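Side-chain contact in S-adenosylmethionine:tRNA ribosyltransferase-isomerase (Thermus thermophilus, PDB 1WDI), which probably transfers and isomerises the ribose of S-adenosylmethionine onto the preQ1 base of tRNA, giving epoxyqueuosine: residues K43-L48 with P191-R196. Sequence-based numbering, arbitrary orientation.
Sequences KRVRDL and PELLER
With CG opposite its carbonyl carbon (chi1 -69°) and a bend at chi3, Arg196 lays its guanidinium against one face of that of Arg46, whose own chain bends at chi3 (-48°) and brings its end nearer. The two flat groups stack nearly parallel, their planes 9° apart, offset so that Arg46 NH2 and Arg196 NH1 overlap near their rims at 3.7 Å. This like-charged pairing is probably made tolerable by the carbonyl of Arg46 itself: Arg196 NH1 donates to a lone pair of Arg46 O at 2.7 Å, in the carbonyl plane, while Arg196 NH2 adds a weak bond to Arg46 O at 3.3 Å. With an alanine in place of Arg196, Arg46 O would probably lose both donors and the Arg46 guanidinium its stacking partner. Alongside, Leu193 CD2 meets Val45 CG1 at 3.6 Å, the two side chains crossing at about a right angle in the buried part of the contact. Pro49 touches both Leu193 and Arg196. One strong and one weak arginine bond to a single carbonyl, beside an apolar contact, thus join the first turns of helix 191-199 to the 3-10 turn 45-47, which links strand 40-44 of the large mixed sheet to helix 48-51.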
loop_
_atom_site.group_PDB
_atom_site.type_symbol
_atom_site.label_atom_id
_atom_site.label_comp_id
_atom_site.label_asym_id
_atom_site.label_seq_id
_atom_site.Cartn_x
_atom_site.Cartn_y
_atom_site.Cartn_z
ATOM N N LYS A 43 17.937 13.758 7.250
ATOM C CA LYS A 43 17.732 13.079 8.523
ATOM C C LYS A 43 17.618 11.570 8.380
ATOM O O LYS A 43 18.091 10.969 7.412
ATOM C CB LYS A 43 16.442 13.602 9.172
ATOM C CG LYS A 43 16.452 15.094 9.511
ATOM C CD LYS A 43 17.185 15.348 10.822
ATOM C CE LYS A 43 17.416 16.836 11.056
ATOM N NZ LYS A 43 18.033 17.087 12.392
ATOM N N ARG A 44 16.994 10.972 9.386
ATOM C CA ARG A 44 16.729 9.544 9.419
ATOM C C ARG A 44 15.258 9.433 9.784
ATOM O O ARG A 44 14.683 10.376 10.327
ATOM C CB ARG A 44 17.632 8.855 10.451
ATOM C CG ARG A 44 19.037 8.658 9.887
ATOM C CD ARG A 44 20.073 8.086 10.841
ATOM N NE ARG A 44 21.293 7.832 10.077
ATOM C CZ ARG A 44 22.471 7.502 10.592
ATOM N NH1 ARG A 44 22.622 7.378 11.905
ATOM N NH2 ARG A 44 23.502 7.303 9.788
ATOM N N VAL A 45 14.636 8.310 9.453
ATOM C CA VAL A 45 13.227 8.122 9.766
ATOM C C VAL A 45 12.963 8.311 11.256
ATOM O O VAL A 45 11.925 8.847 11.646
ATOM C CB VAL A 45 12.746 6.712 9.333
ATOM C CG1 VAL A 45 11.320 6.469 9.818
ATOM C CG2 VAL A 45 12.818 6.589 7.812
ATOM N N ARG A 46 13.907 7.890 12.094
ATOM C CA ARG A 46 13.716 8.035 13.532
ATOM C C ARG A 46 13.571 9.500 13.957
ATOM O O ARG A 46 13.115 9.787 15.062
ATOM C CB ARG A 46 14.872 7.381 14.302
ATOM C CG ARG A 46 16.173 8.165 14.284
ATOM C CD ARG A 46 17.217 7.499 15.175
ATOM N NE ARG A 46 16.684 7.158 16.495
ATOM C CZ ARG A 46 16.381 8.036 17.448
ATOM N NH1 ARG A 46 16.552 9.336 17.247
ATOM N NH2 ARG A 46 15.903 7.607 18.612
ATOM N N ASP A 47 13.943 10.428 13.076
ATOM C CA ASP A 47 13.841 11.852 13.399
ATOM C C ASP A 47 12.486 12.461 13.081
ATOM O O ASP A 47 12.258 13.647 13.330
ATOM C CB ASP A 47 14.920 12.645 12.664
ATOM C CG ASP A 47 16.301 12.310 13.149
ATOM O OD1 ASP A 47 16.488 12.301 14.374
ATOM O OD2 ASP A 47 17.193 12.059 12.311
ATOM N N LEU A 48 11.587 11.649 12.539
ATOM C CA LEU A 48 10.251 12.109 12.180
ATOM C C LEU A 48 9.547 12.953 13.257
ATOM O O LEU A 48 8.931 13.973 12.940
ATOM C CB LEU A 48 9.377 10.906 11.798
ATOM C CG LEU A 48 7.944 11.181 11.328
ATOM C CD1 LEU A 48 7.957 12.058 10.071
ATOM C CD2 LEU A 48 7.242 9.848 11.051
ATOM N N PRO A 191 8.223 -0.282 16.431
ATOM C CA PRO A 191 7.339 -0.090 17.581
ATOM C C PRO A 191 7.813 1.108 18.406
ATOM O O PRO A 191 7.002 1.852 18.957
ATOM C CB PRO A 191 7.473 -1.415 18.336
ATOM C CG PRO A 191 7.664 -2.399 17.223
ATOM C CD PRO A 191 8.668 -1.685 16.336
ATOM N N GLU A 192 9.130 1.292 18.475
ATOM C CA GLU A 192 9.724 2.403 19.222
ATOM C C GLU A 192 9.314 3.753 18.633
ATOM O O GLU A 192 8.884 4.652 19.351
ATOM C CB GLU A 192 11.254 2.314 19.209
ATOM C CG GLU A 192 11.868 1.138 19.962
ATOM C CD GLU A 192 11.613 -0.201 19.297
ATOM O OE1 GLU A 192 11.623 -0.263 18.048
ATOM O OE2 GLU A 192 11.416 -1.197 20.029
ATOM N N LEU A 193 9.466 3.895 17.321
ATOM C CA LEU A 193 9.105 5.142 16.657
ATOM C C LEU A 193 7.627 5.430 16.865
ATOM O O LEU A 193 7.240 6.558 17.166
ATOM C CB LEU A 193 9.409 5.058 15.158
ATOM C CG LEU A 193 8.945 6.242 14.306
ATOM C CD1 LEU A 193 9.437 7.548 14.923
ATOM C CD2 LEU A 193 9.470 6.072 12.878
ATOM N N LEU A 194 6.801 4.407 16.702
ATOM C CA LEU A 194 5.372 4.580 16.893
ATOM C C LEU A 194 5.083 5.068 18.314
ATOM O O LEU A 194 4.319 6.010 18.505
ATOM C CB LEU A 194 4.630 3.265 16.605
ATOM C CG LEU A 194 4.577 2.862 15.120
ATOM C CD1 LEU A 194 3.890 1.502 14.954
ATOM C CD2 LEU A 194 3.818 3.939 14.331
ATOM N N GLU A 195 5.714 4.453 19.310
ATOM C CA GLU A 195 5.488 4.861 20.696
ATOM C C GLU A 195 5.928 6.303 20.935
ATOM O O GLU A 195 5.218 7.074 21.583
ATOM C CB GLU A 195 6.225 3.927 21.658
ATOM C CG GLU A 195 5.860 4.132 23.124
ATOM C CD GLU A 195 4.354 4.081 23.371
ATOM O OE1 GLU A 195 3.673 3.218 22.776
ATOM O OE2 GLU A 195 3.855 4.897 24.173
ATOM N N ARG A 196 7.096 6.674 20.414
ATOM C CA ARG A 196 7.574 8.040 20.584
ATOM C C ARG A 196 6.544 9.010 20.003
ATOM O O ARG A 196 6.288 10.070 20.573
ATOM C CB ARG A 196 8.930 8.223 19.888
ATOM C CG ARG A 196 10.080 7.459 20.561
ATOM C CD ARG A 196 11.342 7.494 19.707
ATOM N NE ARG A 196 11.785 8.862 19.462
ATOM C CZ ARG A 196 12.364 9.272 18.338
ATOM N NH1 ARG A 196 12.575 8.412 17.344
ATOM N NH2 ARG A 196 12.726 10.546 18.209
#